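Local coordinates for D-alanyl-D-alanine carboxypeptidase (Penicillin binding protein) family protein (Francisella tularensis subsp. tularensis, PDB 6OSU), which probably trims the terminal D-alanine from peptidoglycan precursor peptides, as a serine-type D-Ala-D-Ala carboxypeptidase of the peptidase S11 family, at residues A[329-334]-A[366-371]; A[360-365]-A[411-416]. All blocks are in the same frame, centred on the assembly; numbering follows the deposited sequence.

Contact 1. Residues A[329-334]-A[366-371]; sequences ENVLLY and KTVPKT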
loop_
_atom_site.group_PDB
_atom_site.type_symbol
_atom_site.label_atom_id
_atom_site.label_comp_id
_atom_site.label_asym_id
_atom_site.label_seq_id
_atom_site.Cartn_x
_atom_site.Cartn_y
_atom_site.Cartn_z
ATOM N N GLU A 329 2.300 14.841 6.944
ATOM C CA GLU A 329 1.985 15.784 5.883
ATOM C C GLU A 329 3.036 15.649 4.794
ATOM O O GLU A 329 4.215 15.438 5.094
ATOM C CB GLU A 329 1.965 17.213 6.439
ATOM C CG GLU A 329 1.170 18.214 5.641
ATOM C CD GLU A 329 0.872 19.464 6.449
ATOM O OE1 GLU A 329 1.819 20.213 6.763
ATOM O OE2 GLU A 329 -0.311 19.685 6.793
ATOM N N ASN A 330 2.608 15.758 3.539
ATOM C CA ASN A 330 3.519 15.763 2.400
ATOM C C ASN A 330 3.803 17.208 2.015
ATOM O O ASN A 330 2.871 17.985 1.774
ATOM C CB ASN A 330 2.939 14.987 1.217
ATOM C CG ASN A 330 3.129 13.487 1.355
ATOM O OD1 ASN A 330 3.625 13.003 2.373
ATOM N ND2 ASN A 330 2.732 12.743 0.332
ATOM N N VAL A 331 5.086 17.568 1.972
ATOM C CA VAL A 331 5.524 18.924 1.666
ATOM C C VAL A 331 6.644 18.861 0.636
ATOM O O VAL A 331 7.571 18.051 0.757
ATOM C CB VAL A 331 6.002 19.672 2.931
ATOM C CG1 VAL A 331 6.454 21.077 2.576
ATOM C CG2 VAL A 331 4.898 19.720 3.977
ATOM N N LEU A 332 6.557 19.717 -0.381
ATOM C CA LEU A 332 7.650 19.901 -1.334
ATOM C C LEU A 332 8.633 20.888 -0.717
ATOM O O LEU A 332 8.464 22.102 -0.830
ATOM C CB LEU A 332 7.128 20.397 -2.678
ATOM C CG LEU A 332 8.194 20.587 -3.759
ATOM C CD1 LEU A 332 8.728 19.240 -4.229
ATOM C CD2 LEU A 332 7.655 21.398 -4.929
ATOM N N LEU A 333 9.665 20.362 -0.056
ATOM C CA LEU A 333 10.614 21.225 0.639
ATOM C C LEU A 333 11.537 21.952 -0.331
ATOM O O LEU A 333 11.985 23.067 -0.041
ATOM C CB LEU A 333 11.430 20.402 1.633
ATOM C CG LEU A 333 10.589 19.611 2.638
ATOM C CD1 LEU A 333 11.439 18.614 3.414
ATOM C CD2 LEU A 333 9.890 20.565 3.586
ATOM N N TYR A 334 11.842 21.340 -1.474
ATOM C CA TYR A 334 12.704 21.956 -2.475
ATOM C C TYR A 334 12.197 21.588 -3.859
ATOM O O TYR A 334 12.090 20.404 -4.189
ATOM C CB TYR A 334 14.162 21.516 -2.307
ATOM C CG TYR A 334 15.074 22.034 -3.395
ATOM C CD1 TYR A 334 15.481 23.361 -3.408
ATOM C CD2 TYR A 334 15.523 21.201 -4.410
ATOM C CE1 TYR A 334 16.310 23.845 -4.401
ATOM C CE2 TYR A 334 16.357 21.675 -5.409
ATOM C CZ TYR A 334 16.747 23.000 -5.399
ATOM O OH TYR A 334 17.576 23.482 -6.390
ATOM N N LYS A 366 8.836 15.273 0.799
ATOM C CA LYS A 366 9.019 14.461 1.993
ATOM C C LYS A 366 7.756 14.442 2.846
ATOM O O LYS A 366 6.983 15.405 2.876
ATOM C CB LYS A 366 10.210 14.982 2.819
ATOM C CG LYS A 366 10.790 13.975 3.802
ATOM C CD LYS A 366 11.989 14.551 4.546
ATOM C CE LYS A 366 12.299 13.765 5.821
ATOM N NZ LYS A 366 13.027 12.487 5.565
ATOM N N THR A 367 7.556 13.323 3.538
ATOM C CA THR A 367 6.499 13.192 4.537
ATOM C C THR A 367 7.076 13.590 5.892
ATOM O O THR A 367 7.949 12.901 6.431
ATOM C CB THR A 367 5.957 11.765 4.564
ATOM O OG1 THR A 367 5.418 11.432 3.279
ATOM C CG2 THR A 367 4.871 11.622 5.620
ATOM N N VAL A 368 6.597 14.702 6.440
ATOM C CA VAL A 368 7.154 15.261 7.670
ATOM C C VAL A 368 6.013 15.520 8.646
ATOM O O VAL A 368 4.845 15.629 8.244
ATOM C CB VAL A 368 7.956 16.555 7.394
ATOM C CG1 VAL A 368 9.148 16.262 6.493
ATOM C CG2 VAL A 368 7.063 17.611 6.770
ATOM N N PRO A 369 6.316 15.604 9.943
ATOM C CA PRO A 369 5.265 15.921 10.919
ATOM C C PRO A 369 4.623 17.270 10.627
ATOM O O PRO A 369 5.300 18.229 10.248
ATOM C CB PRO A 369 6.015 15.936 12.254
ATOM C CG PRO A 369 7.217 15.071 12.023
ATOM C CD PRO A 369 7.601 15.291 10.595
ATOM N N LYS A 370 3.297 17.331 10.804
ATOM C CA LYS A 370 2.579 18.590 10.625
ATOM C C LYS A 370 3.169 19.690 11.495
ATOM O O LYS A 370 3.244 20.851 11.077
ATOM C CB LYS A 370 1.098 18.415 10.959
ATOM C CG LYS A 370 0.251 17.766 9.885
ATOM C CD LYS A 370 -1.225 18.006 10.179
ATOM C CE LYS A 370 -2.007 16.706 10.282
ATOM N NZ LYS A 370 -2.133 16.005 8.971
ATOM N N THR A 371 3.596 19.339 12.709
ATOM C CA THR A 371 4.113 20.324 13.646
ATOM C C THR A 371 5.473 20.875 13.237
ATOM O O THR A 371 5.878 21.922 13.753
ATOM C CB THR A 371 4.203 19.708 15.043
ATOM O OG1 THR A 371 4.929 18.475 14.973
ATOM C CG2 THR A 371 2.812 19.436 15.592
#

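Contact 2. Residues A[360-365]-A[411-416]; sequences SNQNIY and ASIPVV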
loop_
_atom_site.group_PDB
_atom_site.type_symbol
_atom_site.label_atom_id
_atom_site.label_comp_id
_atom_site.label_asym_id
_atom_site.label_seq_id
_atom_site.Cartn_x
_atom_site.Cartn_y
_atom_site.Cartn_z
ATOM N N SER A 360 19.988 21.755 -7.493
ATOM C CA SER A 360 19.927 20.322 -7.742
ATOM C C SER A 360 18.784 20.025 -8.703
ATOM O O SER A 360 17.741 20.685 -8.669
ATOM C CB SER A 360 19.739 19.536 -6.436
ATOM O OG SER A 360 19.389 18.184 -6.696
ATOM N N ASN A 361 18.986 19.037 -9.571
ATOM C CA ASN A 361 17.931 18.626 -10.487
ATOM C C ASN A 361 16.877 17.757 -9.814
ATOM O O ASN A 361 15.914 17.356 -10.477
ATOM C CB ASN A 361 18.525 17.885 -11.691
ATOM C CG ASN A 361 19.410 16.714 -11.287
ATOM O OD1 ASN A 361 19.499 16.357 -10.113
ATOM N ND2 ASN A 361 20.064 16.107 -12.271
ATOM N N GLN A 362 17.032 17.462 -8.528
ATOM C CA GLN A 362 16.114 16.604 -7.799
ATOM C C GLN A 362 15.151 17.439 -6.964
ATOM O O GLN A 362 15.461 18.564 -6.564
ATOM C CB GLN A 362 16.877 15.642 -6.884
ATOM C CG GLN A 362 17.932 14.815 -7.585
ATOM C CD GLN A 362 17.332 13.708 -8.421
ATOM O OE1 GLN A 362 16.694 12.795 -7.893
ATOM N NE2 GLN A 362 17.526 13.781 -9.734
ATOM N N ASN A 363 13.974 16.876 -6.713
ATOM C CA ASN A 363 13.065 17.462 -5.745
ATOM C C ASN A 363 13.429 17.003 -4.338
ATOM O O ASN A 363 14.182 16.044 -4.141
ATOM C CB ASN A 363 11.615 17.068 -6.041
ATOM C CG ASN A 363 11.109 17.622 -7.354
ATOM O OD1 ASN A 363 11.201 18.822 -7.614
ATOM N ND2 ASN A 363 10.566 16.748 -8.193
ATOM N N ILE A 364 12.888 17.708 -3.354
ATOM C CA ILE A 364 12.788 17.200 -1.992
ATOM C C ILE A 364 11.304 17.207 -1.655
ATOM O O ILE A 364 10.741 18.243 -1.275
ATOM C CB ILE A 364 13.601 18.016 -0.983
ATOM C CG1 ILE A 364 15.088 17.979 -1.336
ATOM C CG2 ILE A 364 13.395 17.460 0.421
ATOM C CD1 ILE A 364 15.971 18.669 -0.304
ATOM N N TYR A 365 10.660 16.059 -1.830
ATOM C CA TYR A 365 9.248 15.865 -1.524
ATOM C C TYR A 365 9.189 14.832 -0.410
ATOM O O TYR A 365 9.479 13.652 -0.640
ATOM C CB TYR A 365 8.484 15.415 -2.768
ATOM C CG TYR A 365 6.985 15.320 -2.600
ATOM C CD1 TYR A 365 6.233 16.425 -2.213
ATOM C CD2 TYR A 365 6.317 14.129 -2.852
ATOM C CE1 TYR A 365 4.857 16.337 -2.066
ATOM C CE2 TYR A 365 4.947 14.031 -2.709
ATOM C CZ TYR A 365 4.221 15.135 -2.318
ATOM O OH TYR A 365 2.855 15.031 -2.174
ATOM N N ALA A 411 16.024 16.892 5.833
ATOM C CA ALA A 411 16.362 16.390 4.512
ATOM C C ALA A 411 17.717 16.947 4.107
ATOM O O ALA A 411 18.119 18.023 4.555
ATOM C CB ALA A 411 15.304 16.775 3.474
ATOM N N SER A 412 18.414 16.205 3.251
ATOM C CA SER A 412 19.720 16.618 2.755
ATOM C C SER A 412 19.878 16.105 1.335
ATOM O O SER A 412 19.636 14.923 1.073
ATOM C CB SER A 412 20.848 16.085 3.644
ATOM O OG SER A 412 22.115 16.488 3.156
ATOM N N ILE A 413 20.283 16.987 0.427
ATOM C CA ILE A 413 20.424 16.605 -0.975
ATOM C C ILE A 413 21.674 17.269 -1.547
ATOM O O ILE A 413 21.926 18.457 -1.289
ATOM C CB ILE A 413 19.143 16.948 -1.760
ATOM C CG1 ILE A 413 18.967 16.003 -2.943
ATOM C CG2 ILE A 413 19.117 18.395 -2.228
ATOM C CD1 ILE A 413 17.552 15.983 -3.470
ATOM N N PRO A 414 22.514 16.533 -2.273
ATOM C CA PRO A 414 23.718 17.147 -2.846
ATOM C C PRO A 414 23.361 18.219 -3.864
ATOM O O PRO A 414 22.431 18.069 -4.660
ATOM C CB PRO A 414 24.453 15.965 -3.491
ATOM C CG PRO A 414 23.436 14.884 -3.612
ATOM C CD PRO A 414 22.493 15.075 -2.470
ATOM N N VAL A 415 24.113 19.313 -3.823
ATOM C CA VAL A 415 23.852 20.475 -4.657
ATOM C C VAL A 415 25.084 20.753 -5.509
ATOM O O VAL A 415 26.220 20.460 -5.117
ATOM C CB VAL A 415 23.458 21.700 -3.801
ATOM C CG1 VAL A 415 24.688 22.385 -3.220
ATOM C CG2 VAL A 415 22.615 22.661 -4.607
ATOM N N VAL A 416 24.850 21.310 -6.691
ATOM C CA VAL A 416 25.888 21.445 -7.702
ATOM C C VAL A 416 26.022 22.911 -8.088
ATOM O O VAL A 416 25.086 23.704 -7.938
ATOM C CB VAL A 416 25.579 20.559 -8.931
ATOM C CG1 VAL A 416 24.858 21.348 -10.014
ATOM C CG2 VAL A 416 26.843 19.918 -9.459
HETATM O O HOH W 1 20.649 15.964 -5.791
#

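Contact 1. Residues A[329-334]-A[366-371]
Val331 and Lys366 face each other as an antiparallel hydrogen-bonded pair. Val331 N gives its hydrogen to Lys366 O at 3.0 Å, and Lys366 N returns one to Val331 O at 3.1 Å. Two residues on, Val368 N donates to Glu329 O at 2.8 Å. Between these pairs Asn330 and Thr367 form a non-hydrogen-bonded pair. Thr367 CA makes a CA-H...O contact of 3.3 Å with Glu329 O.

The side chains of Val331, Glu329, Lys366 and Val368 share one face of the ribbon. Val331 CG2 meets Val368 CG2 at 4.1 Å, the two side chains crossing at about a right angle. Leu333 CD1 rests on Lys366 CB at 3.9 Å. On this face Lys366 and Val368 pack on Ile410 of strand 409-417. At the end of the ribbon Glu329 is extended, its CG anti to the backbone N (chi1 -158°). Its OE2 then lies against Lys370 CG at 3.7 Å. The Lys370 chain is bent. Its NZ stays 4.6 Å from Glu329 OE2 and is hydrogen-bonded to Tyr328 O.

On the other face, with Asn330, the side chain of Thr367 hydrogen-bonds through OG1 to Thr47 OG1. Its backbone N is hydrogen-bonded to Asp49 OD2. These bonds tie the ribbon to the loop between strands 39-44 and 50-54. The pairing is a two-stranded antiparallel ribbon, ending in a classic beta bulge where Leu333 and Tyr334 both face Ile364.

Contact 2. Residues A[360-365]-A[411-416]
Ile364 and Ile413 carry the apolar part of the contact, reaching toward each other tip to tip. Ile364 CD1 touches Ile413 CG2 at 3.7 Å. The other branch, Ile364 CG2, meets Ala411 CB, also at 3.7 Å. Ile364 can touch both because CG2 lies anti to its backbone N while CG1 lies beside it (chi1 -61°). Ile413 reaches further with its long branch. Its CG1 is anti to the backbone N (chi1 -152°), and the chain runs on extended. CD1 thus arrives over the loop, 3.5 Å from Gln362 CB and 3.4 Å from Asn363 O. Leu399 of strand 395-403 packs on both isoleucines, and Leu333 and Tyr334 on Ile364.

These contacts join two sheets of the PBP5-type C-terminal domain. Ile364 begins a strand of the two-stranded ribbon. Ala411 and Ile413 lie on the central strand, 409-417, of the five-stranded antiparallel sheet.

The polar contacts gather at Ser360. One water bridges the segments: it lies 2.7 Å from Ser360 OG and donates to Pro414 O. The same OG accepts from Gln362 N at 3.1 Å, which makes an ST turn. The hydroxyl is thus held by the turn as well as by the water. Ser360 N, at the start of the turn, is hydrogen-bonded to Tyr334 OH. Further along the loop, Asn363 OD1 is hydrogen-bonded to the backbone N of Ala336. Apart from these bonds, Ser360 CB makes a van der Waals contact of 3.5 Å with Pro414 O.

From the N terminus the chain first passes through the catalytic part and helix 310-327, then enters strand 328-334. It goes on through strands 340-343 and 355-359. Contact 1 closes this loop when strand 364-369 returns beside 328-334. Segment 360-365 comes just before that return, and contact 2 closes when strand 409-417 reaches it, after strands 376-382 and 395-403. The segments alternate, so the two loops cross rather than nest. Both contacts use strand 364-369, and Tyr334 O is probably hydrogen-bonded to Ile364 N, which joins them. Contact 1 builds the two-stranded ribbon; contact 2 packs the start of strand 364-369 and the preceding turn against the five-stranded sheet.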